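Local coordinates for protein translation elongation factor 1A (PDB 3WND) that probably serves as a translation elongation factor of the SelB/EF-Tu/aIF2 gamma kind, binding cysteinyl-tRNA(Cys) in its GTP-bound form, at residues A[193-198]-A[253-258]; A[270-275]-A[343-348]; A[302-307]-A[311-316]. One frame throughout, in Å; residues are numbered along the deposited sequence.

Contact 1: A[193-198]-A[253-258]; sequences ARIFID and TRVGMR
Asp198 and Arg254 meet in a two-pronged, end-on salt bridge. NH1 of Arg254 bonds OD1 of Asp198 at 2.8 Å, nearly straight and on that oxygen's syn lone pair, while NH2 of Arg254 reaches OD2 of Asp198 at 2.7 Å, tilted out of the carboxylate plane. The two flat groups lie only 15° from coplanar, so each oxygen has its own N-H. Arg254 starts off pointing away from 193-198; a bend at chi2 (132°) brings its guanidinium back. An alanine in place of the aspartate would take away both acceptors and is likely to leave the Arg254 guanidinium without its mate and able to turn. CG2 of Ile195 lies 4.1 Å from CG2 of Val255, the two side chains crossing at about a right angle, and CG1 of Ile195 meets CE of Met257 tip to tip. Ile195 has two conformers, so these apolar contacts are less certain than the salt bridge. Both segments belong to a closed antiparallel barrel, consistent with domain II of SelB-like factors, and their touching parts, 195-198 and 254-257, run 94° apart across its interior. Strand 207-216 pairs with both, and its Leu211 touches Asp198 and Arg254. Ile239 packs against Val255 and Met257.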
loop_
_atom_site.group_PDB
_atom_site.type_symbol
_atom_site.label_atom_id
_atom_site.label_comp_id
_atom_site.label_asym_id
_atom_site.label_seq_id
_atom_site.Cartn_x
_atom_site.Cartn_y
_atom_site.Cartn_z
ATOM N N ALA A 193 -8.907 -1.860 17.270
ATOM C CA ALA A 193 -7.602 -1.768 16.662
ATOM C C ALA A 193 -7.227 -2.928 15.748
ATOM O O ALA A 193 -7.457 -4.128 16.062
ATOM C CB ALA A 193 -6.496 -1.662 17.725
ATOM N N ARG A 194 -6.613 -2.577 14.598
ATOM C CA ARG A 194 -5.941 -3.589 13.775
ATOM C C ARG A 194 -4.617 -3.017 13.351
ATOM O O ARG A 194 -4.586 -1.812 12.955
ATOM C CB ARG A 194 -6.749 -3.911 12.472
ATOM C CG ARG A 194 -8.168 -4.318 12.755
ATOM C CD ARG A 194 -8.922 -4.566 11.427
ATOM N NE ARG A 194 -8.481 -5.770 10.728
ATOM C CZ ARG A 194 -8.427 -5.881 9.373
ATOM N NH1 ARG A 194 -8.550 -4.798 8.536
ATOM N NH2 ARG A 194 -8.125 -7.063 8.808
ATOM N N ILE A 195 -3.575 -3.841 13.394
ATOM C CA ILE A 195 -2.237 -3.422 12.946
ATOM C C ILE A 195 -1.787 -4.434 11.907
ATOM O O ILE A 195 -1.817 -5.658 12.138
ATOM C CB ILE A 195 -1.244 -3.377 14.157
ATOM C CG1 ILE A 195 -1.795 -2.385 15.251
ATOM C CG2 ILE A 195 0.181 -2.915 13.648
ATOM C CD1 ILE A 195 -2.391 -3.198 16.454
ATOM N N PHE A 196 -1.336 -3.945 10.746
ATOM C CA PHE A 196 -0.772 -4.859 9.701
ATOM C C PHE A 196 0.740 -4.826 9.822
ATOM O O PHE A 196 1.315 -3.796 9.983
ATOM C CB PHE A 196 -1.107 -4.323 8.290
ATOM C CG PHE A 196 -2.522 -4.593 7.815
ATOM C CD1 PHE A 196 -3.478 -5.199 8.662
ATOM C CD2 PHE A 196 -2.881 -4.223 6.527
ATOM C CE1 PHE A 196 -4.804 -5.381 8.206
ATOM C CE2 PHE A 196 -4.203 -4.429 6.093
ATOM C CZ PHE A 196 -5.126 -4.983 6.923
ATOM N N ILE A 197 1.360 -5.978 9.879
ATOM C CA ILE A 197 2.757 -6.105 10.025
ATOM C C ILE A 197 3.498 -6.235 8.712
ATOM O O ILE A 197 3.113 -7.036 7.887
ATOM C CB ILE A 197 3.028 -7.415 10.837
ATOM C CG1 ILE A 197 2.487 -7.251 12.319
ATOM C CG2 ILE A 197 4.523 -7.737 10.779
ATOM C CD1 ILE A 197 2.411 -8.585 13.043
ATOM N N ASP A 198 4.511 -5.379 8.477
ATOM C CA ASP A 198 5.208 -5.509 7.195
ATOM C C ASP A 198 6.599 -6.130 7.376
ATOM O O ASP A 198 7.196 -6.637 6.385
ATOM C CB ASP A 198 5.300 -4.164 6.391
ATOM C CG ASP A 198 5.684 -3.006 7.208
ATOM O OD1 ASP A 198 6.832 -2.923 7.660
ATOM O OD2 ASP A 198 4.857 -2.114 7.346
ATOM N N THR A 253 -0.767 5.436 12.163
ATOM C CA THR A 253 0.576 5.563 12.789
ATOM C C THR A 253 1.445 4.392 12.291
ATOM O O THR A 253 1.081 3.262 12.410
ATOM C CB THR A 253 0.470 5.540 14.343
ATOM O OG1 THR A 253 -0.362 6.628 14.766
ATOM C CG2 THR A 253 1.925 5.721 14.972
ATOM N N ARG A 254 2.645 4.713 11.802
ATOM C CA ARG A 254 3.640 3.677 11.520
ATOM C C ARG A 254 4.382 3.370 12.857
ATOM O O ARG A 254 4.758 4.307 13.610
ATOM C CB ARG A 254 4.640 4.246 10.474
ATOM C CG ARG A 254 5.680 3.214 10.175
ATOM C CD ARG A 254 5.909 3.014 8.737
ATOM N NE ARG A 254 6.820 1.902 8.781
ATOM C CZ ARG A 254 6.469 0.710 8.363
ATOM N NH1 ARG A 254 7.315 -0.287 8.452
ATOM N NH2 ARG A 254 5.278 0.572 7.695
ATOM N N VAL A 255 4.392 2.082 13.186
ATOM C CA VAL A 255 4.834 1.653 14.498
ATOM C C VAL A 255 5.900 0.552 14.381
ATOM O O VAL A 255 6.066 -0.181 13.369
ATOM C CB VAL A 255 3.663 1.034 15.398
ATOM C CG1 VAL A 255 2.639 2.068 15.727
ATOM C CG2 VAL A 255 3.106 -0.228 14.631
ATOM N N GLY A 256 6.683 0.553 15.449
ATOM C CA GLY A 256 7.490 -0.628 15.754
ATOM C C GLY A 256 6.953 -1.122 17.096
ATOM O O GLY A 256 6.655 -0.305 17.993
ATOM N N MET A 257 6.727 -2.414 17.223
ATOM C CA MET A 257 6.188 -2.923 18.493
ATOM C C MET A 257 6.986 -4.102 19.007
ATOM O O MET A 257 7.282 -5.105 18.260
ATOM C CB MET A 257 4.720 -3.391 18.352
ATOM C CG MET A 257 3.790 -2.244 17.877
ATOM S SD MET A 257 2.119 -2.936 17.655
ATOM C CE MET A 257 1.183 -1.397 17.834
ATOM N N ARG A 258 7.265 -4.038 20.316
ATOM C CA ARG A 258 7.894 -5.189 21.005
ATOM C C ARG A 258 6.760 -6.052 21.452
ATOM O O ARG A 258 5.830 -5.582 22.174
ATOM C CB ARG A 258 8.713 -4.682 22.194
ATOM C CG ARG A 258 10.011 -5.413 22.349
ATOM C CD ARG A 258 10.987 -4.569 23.167
ATOM N NE ARG A 258 10.860 -4.754 24.614
ATOM C CZ ARG A 258 10.522 -3.797 25.499
ATOM N NH1 ARG A 258 10.229 -2.508 25.137
ATOM N NH2 ARG A 258 10.457 -4.131 26.778
#

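Contact 2: A[270-275]-A[343-348]; sequences GFIISD and KLAYSK
Ile272 is the residue through which 270-275 touches 343-348. Two residues before it, Gly270 bonds through its backbone to Ile197; Ile272 itself bonds to Phe228. With chi1 at -64° and chi2 at 170°, CG1 sits beside the backbone N and the branch continues extended, which carries CD1 out to Ala345. There CD1 of Ile272 lies 3.9 Å from CB of Ala345 and 3.6 Å from O of Ala345. The latter is packing of a methyl against a carbonyl, whose hydrogen bond comes from the side-chain amide of Gln309. Tyr346 offers Ile272 its backbone; its side chain starts off away from 270-275, its ring meets Phe352 edge-to-face and its OH bonds Thr280. Arg194 and Phe196 also touch the Ile272 side chain. Farther on, Ser274 OG bonds one carboxylate oxygen of Glu277 while Ser347 OG bonds the other, a polar bridge beside the apolar touch. The joint buries just 101 Å² and has no hydrogen bond of its own. Strand 272-274 belongs to one beta barrel and strand 343-346 follows directly on a strand of the next, an arrangement consistent with the packing of domain II against domain III in SelB- and EF-Tu-like factors.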
loop_
_atom_site.group_PDB
_atom_site.type_symbol
_atom_site.label_atom_id
_atom_site.label_comp_id
_atom_site.label_asym_id
_atom_site.label_seq_id
_atom_site.Cartn_x
_atom_site.Cartn_y
_atom_site.Cartn_z
ATOM N N GLY A 270 2.181 -9.515 6.523
ATOM C CA GLY A 270 0.849 -9.971 6.204
ATOM C C GLY A 270 0.063 -10.396 7.452
ATOM O O GLY A 270 -1.173 -10.457 7.422
ATOM N N PHE A 271 0.780 -10.685 8.524
ATOM C CA PHE A 271 0.115 -11.025 9.773
ATOM C C PHE A 271 -0.542 -9.790 10.318
ATOM O O PHE A 271 -0.123 -8.640 10.008
ATOM C CB PHE A 271 1.195 -11.561 10.777
ATOM C CG PHE A 271 1.516 -13.043 10.567
ATOM C CD1 PHE A 271 1.561 -13.604 9.287
ATOM C CD2 PHE A 271 1.796 -13.853 11.667
ATOM C CE1 PHE A 271 1.887 -14.987 9.121
ATOM C CE2 PHE A 271 2.110 -15.198 11.481
ATOM C CZ PHE A 271 2.149 -15.779 10.261
ATOM N N ILE A 272 -1.544 -9.971 11.141
ATOM C CA ILE A 272 -2.339 -8.874 11.660
ATOM C C ILE A 272 -2.432 -9.006 13.179
ATOM O O ILE A 272 -2.666 -10.120 13.725
ATOM C CB ILE A 272 -3.810 -8.980 11.119
ATOM C CG1 ILE A 272 -3.796 -8.817 9.558
ATOM C CG2 ILE A 272 -4.659 -7.846 11.710
ATOM C CD1 ILE A 272 -5.164 -9.148 8.931
ATOM N N ILE A 273 -2.273 -7.884 13.856
ATOM C CA ILE A 273 -2.512 -7.873 15.259
ATOM C C ILE A 273 -3.908 -7.258 15.440
ATOM O O ILE A 273 -4.189 -6.080 15.004
ATOM C CB ILE A 273 -1.483 -6.983 16.053
ATOM C CG1 ILE A 273 -0.070 -7.659 15.930
ATOM C CG2 ILE A 273 -1.937 -6.792 17.509
ATOM C CD1 ILE A 273 1.079 -6.749 16.325
ATOM N N SER A 274 -4.784 -7.981 16.123
ATOM C CA SER A 274 -6.128 -7.559 16.365
ATOM C C SER A 274 -6.757 -8.566 17.266
ATOM O O SER A 274 -6.217 -9.683 17.464
ATOM C CB SER A 274 -6.974 -7.338 15.104
ATOM O OG SER A 274 -7.538 -8.489 14.681
ATOM N N ASP A 275 -7.948 -8.232 17.756
ATOM C CA ASP A 275 -8.635 -9.204 18.695
ATOM C C ASP A 275 -9.330 -10.315 17.918
ATOM O O ASP A 275 -9.624 -11.361 18.471
ATOM C CB ASP A 275 -9.641 -8.441 19.534
ATOM C CG ASP A 275 -8.999 -7.644 20.636
ATOM O OD1 ASP A 275 -7.827 -7.890 20.985
ATOM O OD2 ASP A 275 -9.692 -6.832 21.219
ATOM N N LYS A 343 -2.963 -20.531 5.066
ATOM C CA LYS A 343 -3.955 -19.830 5.840
ATOM C C LYS A 343 -3.653 -18.337 5.791
ATOM O O LYS A 343 -2.548 -17.895 6.149
ATOM C CB LYS A 343 -3.920 -20.333 7.342
ATOM C CG LYS A 343 -4.754 -21.566 7.637
ATOM C CD LYS A 343 -4.725 -22.025 9.107
ATOM C CE LYS A 343 -3.335 -22.331 9.667
ATOM N NZ LYS A 343 -3.483 -23.055 10.976
ATOM N N LEU A 344 -4.655 -17.541 5.390
ATOM C CA LEU A 344 -4.552 -16.072 5.395
ATOM C C LEU A 344 -5.554 -15.492 6.359
ATOM O O LEU A 344 -6.693 -16.004 6.509
ATOM C CB LEU A 344 -4.700 -15.520 3.965
ATOM C CG LEU A 344 -3.721 -15.986 2.878
ATOM C CD1 LEU A 344 -3.978 -15.172 1.607
ATOM C CD2 LEU A 344 -2.288 -15.798 3.294
ATOM N N ALA A 345 -5.191 -14.310 6.903
ATOM C CA ALA A 345 -6.052 -13.522 7.837
ATOM C C ALA A 345 -6.634 -12.298 7.191
ATOM O O ALA A 345 -5.925 -11.609 6.468
ATOM C CB ALA A 345 -5.250 -13.008 9.073
ATOM N N TYR A 346 -7.900 -12.066 7.458
ATOM C CA TYR A 346 -8.525 -10.861 6.882
ATOM C C TYR A 346 -9.853 -10.595 7.595
ATOM O O TYR A 346 -10.385 -11.484 8.329
ATOM C CB TYR A 346 -8.776 -11.068 5.335
ATOM C CG TYR A 346 -9.591 -12.256 4.991
ATOM C CD1 TYR A 346 -10.979 -12.153 4.782
ATOM C CD2 TYR A 346 -8.985 -13.520 4.914
ATOM C CE1 TYR A 346 -11.779 -13.317 4.488
ATOM C CE2 TYR A 346 -9.737 -14.666 4.662
ATOM C CZ TYR A 346 -11.117 -14.560 4.426
ATOM O OH TYR A 346 -11.837 -15.691 4.176
ATOM N N SER A 347 -10.348 -9.394 7.435
ATOM C CA SER A 347 -11.701 -9.028 7.846
ATOM C C SER A 347 -12.451 -8.666 6.527
ATOM O O SER A 347 -11.817 -8.429 5.474
ATOM C CB SER A 347 -11.653 -7.842 8.877
ATOM O OG SER A 347 -11.220 -8.418 10.110
ATOM N N LYS A 348 -13.760 -8.519 6.610
ATOM C CA LYS A 348 -14.570 -8.352 5.379
ATOM C C LYS A 348 -14.309 -6.991 4.737
ATOM O O LYS A 348 -14.573 -6.832 3.546
ATOM C CB LYS A 348 -16.044 -8.559 5.672
ATOM C CG LYS A 348 -16.255 -10.000 6.011
ATOM C CD LYS A 348 -17.631 -10.506 5.666
ATOM C CE LYS A 348 -17.554 -12.017 5.802
ATOM N NZ LYS A 348 -18.233 -12.746 4.686
#

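Contact 3: A[302-307]-A[311-316]; sequences LHLFVG and EPVRVE
The shortest polar bond here runs from N of Leu304 to O of Glu311, 2.7 Å long with 171° at the hydrogen. Its return bond, from N of Glu311 to O of Leu304, measures 2.9 Å and completes a hydrogen-bonded antiparallel pair. Two residues along, Leu302 and Val313 form the next such pair, again with two backbone bonds. O of Leu302 accepts N of Val313 and also a weaker C-H contact from CA of Pro312 at 3.5 Å. Between these rungs His303 and Pro312 make a non-hydrogen-bonded pair, a place where the proline nitrogen, having no hydrogen, costs the ladder no bond. The segments are the two arms of a beta hairpin, and with strands 352-355 and 333-340 beside them they belong to a closed antiparallel barrel consistent with domain III of SelB-like factors. On the face bearing Leu302, Leu304 and Val313, CD1 of Leu302 packs 3.6 Å from CG2 of Val315, and CB of Leu304 lies 3.8 Å from CG1 of Val313. Leu338 touches Leu304, Val313 and Val315 from the neighbouring strand. Glu311 starts from this face too, and its carboxylate pairs with Lys342. On the other face the His303 ring, turned to a chi1 of -142°, off the staggered positions, lies over the Glu311-Pro312 peptide: one ring face meets C of Glu311, and CE1 of His303 comes 3.6 Å from CD of Pro312. NE2 of His303 bonds a citrate, probably from the crystallisation liquor.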
loop_
_atom_site.group_PDB
_atom_site.type_symbol
_atom_site.label_atom_id
_atom_site.label_comp_id
_atom_site.label_asym_id
_atom_site.label_seq_id
_atom_site.Cartn_x
_atom_site.Cartn_y
_atom_site.Cartn_z
ATOM N N LEU A 302 -4.493 -18.013 -10.248
ATOM C CA LEU A 302 -4.428 -16.533 -10.055
ATOM C C LEU A 302 -3.505 -16.289 -8.868
ATOM O O LEU A 302 -3.070 -17.271 -8.212
ATOM C CB LEU A 302 -5.809 -15.883 -9.866
ATOM C CG LEU A 302 -6.744 -15.893 -11.076
ATOM C CD1 LEU A 302 -8.156 -15.531 -10.637
ATOM C CD2 LEU A 302 -6.280 -15.026 -12.254
ATOM N N HIS A 303 -3.139 -15.034 -8.628
ATOM C CA HIS A 303 -2.418 -14.697 -7.432
ATOM C C HIS A 303 -3.293 -13.782 -6.649
ATOM O O HIS A 303 -3.921 -12.862 -7.207
ATOM C CB HIS A 303 -1.101 -13.985 -7.757
ATOM C CG HIS A 303 -0.004 -14.376 -6.861
ATOM N ND1 HIS A 303 0.602 -15.628 -6.894
ATOM C CD2 HIS A 303 0.689 -13.608 -5.892
ATOM C CE1 HIS A 303 1.532 -15.665 -5.921
ATOM N NE2 HIS A 303 1.639 -14.410 -5.361
ATOM N N LEU A 304 -3.419 -14.043 -5.343
ATOM C CA LEU A 304 -4.336 -13.280 -4.511
ATOM C C LEU A 304 -3.550 -12.390 -3.535
ATOM O O LEU A 304 -2.566 -12.830 -2.883
ATOM C CB LEU A 304 -5.241 -14.256 -3.715
ATOM C CG LEU A 304 -6.250 -13.699 -2.694
ATOM C CD1 LEU A 304 -7.419 -14.656 -2.546
ATOM C CD2 LEU A 304 -5.561 -13.479 -1.323
ATOM N N PHE A 305 -3.959 -11.144 -3.457
ATOM C CA PHE A 305 -3.404 -10.208 -2.454
ATOM C C PHE A 305 -4.522 -9.702 -1.552
ATOM O O PHE A 305 -5.572 -9.283 -2.006
ATOM C CB PHE A 305 -2.914 -8.956 -3.218
ATOM C CG PHE A 305 -1.784 -9.241 -4.160
ATOM C CD1 PHE A 305 -0.475 -9.067 -3.773
ATOM C CD2 PHE A 305 -2.059 -9.787 -5.416
ATOM C CE1 PHE A 305 0.572 -9.437 -4.662
ATOM C CE2 PHE A 305 -1.022 -10.105 -6.311
ATOM C CZ PHE A 305 0.264 -9.957 -5.944
ATOM N N VAL A 306 -4.303 -9.791 -0.229
ATOM C CA VAL A 306 -5.238 -9.216 0.720
ATOM C C VAL A 306 -4.378 -8.726 1.855
ATOM O O VAL A 306 -3.481 -9.423 2.323
ATOM C CB VAL A 306 -6.376 -10.177 1.148
ATOM C CG1 VAL A 306 -5.814 -11.362 1.928
ATOM C CG2 VAL A 306 -7.475 -9.430 1.955
ATOM N N GLY A 307 -4.630 -7.482 2.303
ATOM C CA GLY A 307 -3.732 -6.887 3.288
ATOM C C GLY A 307 -2.294 -6.897 2.736
ATOM O O GLY A 307 -2.058 -6.454 1.584
ATOM N N GLU A 311 -0.595 -14.806 -2.207
ATOM C CA GLU A 311 -0.384 -16.257 -2.408
ATOM C C GLU A 311 -1.082 -16.703 -3.676
ATOM O O GLU A 311 -2.143 -16.105 -4.049
ATOM C CB GLU A 311 -1.011 -16.941 -1.220
ATOM C CG GLU A 311 -0.330 -16.596 0.147
ATOM C CD GLU A 311 1.201 -16.869 0.262
ATOM O OE1 GLU A 311 1.774 -17.630 -0.547
ATOM O OE2 GLU A 311 1.905 -16.338 1.201
ATOM N N PRO A 312 -0.583 -17.777 -4.334
ATOM C CA PRO A 312 -1.301 -18.430 -5.448
ATOM C C PRO A 312 -2.659 -19.056 -5.033
ATOM O O PRO A 312 -2.800 -19.634 -3.934
ATOM C CB PRO A 312 -0.312 -19.537 -5.934
ATOM C CG PRO A 312 0.625 -19.776 -4.852
ATOM C CD PRO A 312 0.597 -18.562 -3.912
ATOM N N VAL A 313 -3.652 -18.928 -5.909
ATOM C CA VAL A 313 -4.967 -19.537 -5.691
ATOM C C VAL A 313 -5.459 -20.207 -6.969
ATOM O O VAL A 313 -4.972 -19.900 -8.092
ATOM C CB VAL A 313 -6.044 -18.557 -5.143
ATOM C CG1 VAL A 313 -5.635 -18.052 -3.784
ATOM C CG2 VAL A 313 -6.229 -17.392 -6.096
ATOM N N ARG A 314 -6.413 -21.130 -6.815
ATOM C CA ARG A 314 -7.077 -21.759 -7.966
ATOM C C ARG A 314 -8.524 -21.374 -8.032
ATOM O O ARG A 314 -9.170 -21.258 -6.981
ATOM C CB ARG A 314 -6.904 -23.298 -7.929
ATOM C CG ARG A 314 -7.556 -23.976 -9.100
ATOM C CD ARG A 314 -7.250 -25.471 -9.061
ATOM N NE ARG A 314 -5.998 -25.729 -9.791
ATOM C CZ ARG A 314 -4.754 -25.592 -9.299
ATOM N NH1 ARG A 314 -4.536 -25.237 -8.017
ATOM N NH2 ARG A 314 -3.713 -25.840 -10.094
ATOM N N VAL A 315 -9.059 -21.122 -9.244
ATOM C CA VAL A 315 -10.471 -20.745 -9.362
ATOM C C VAL A 315 -11.246 -22.072 -9.407
ATOM O O VAL A 315 -11.031 -22.866 -10.309
ATOM C CB VAL A 315 -10.742 -20.045 -10.687
ATOM C CG1 VAL A 315 -12.253 -19.858 -10.826
ATOM C CG2 VAL A 315 -9.992 -18.682 -10.771
ATOM N N GLU A 316 -12.103 -22.310 -8.396
ATOM C CA GLU A 316 -12.822 -23.550 -8.299
ATOM C C GLU A 316 -14.194 -23.471 -8.990
ATOM O O GLU A 316 -14.662 -24.434 -9.549
ATOM C CB GLU A 316 -12.995 -23.894 -6.816
ATOM C CG GLU A 316 -11.674 -24.130 -6.077
ATOM C CD GLU A 316 -11.020 -25.467 -6.395
ATOM O OE1 GLU A 316 -11.655 -26.336 -6.970
ATOM O OE2 GLU A 316 -9.849 -25.643 -6.008
#

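How the contacts relate
Contacts 1 and 2, with centres about 12 Å apart, share a sheet: strand 194-203 pairs with strand 272-274 through Ile195 N to Ile273 O at 2.8 Å and Ile197 O to Gly270 N at 3.0 Å, both probable hydrogen bonds. Contact 2 then leads from that barrel to the one holding contact 3, whose centre is about 16 Å away. CD1 of Leu344 packs 3.7 Å from CD2 of Leu304, and the hairpin lies within the loop that contact 2 closes. Contacts 1 and 3, about 24 Å apart between centres, still touch where CE2 of Phe196 lies 3.8 Å from CA of Gly307. All three lie away from the GDP-binding residues.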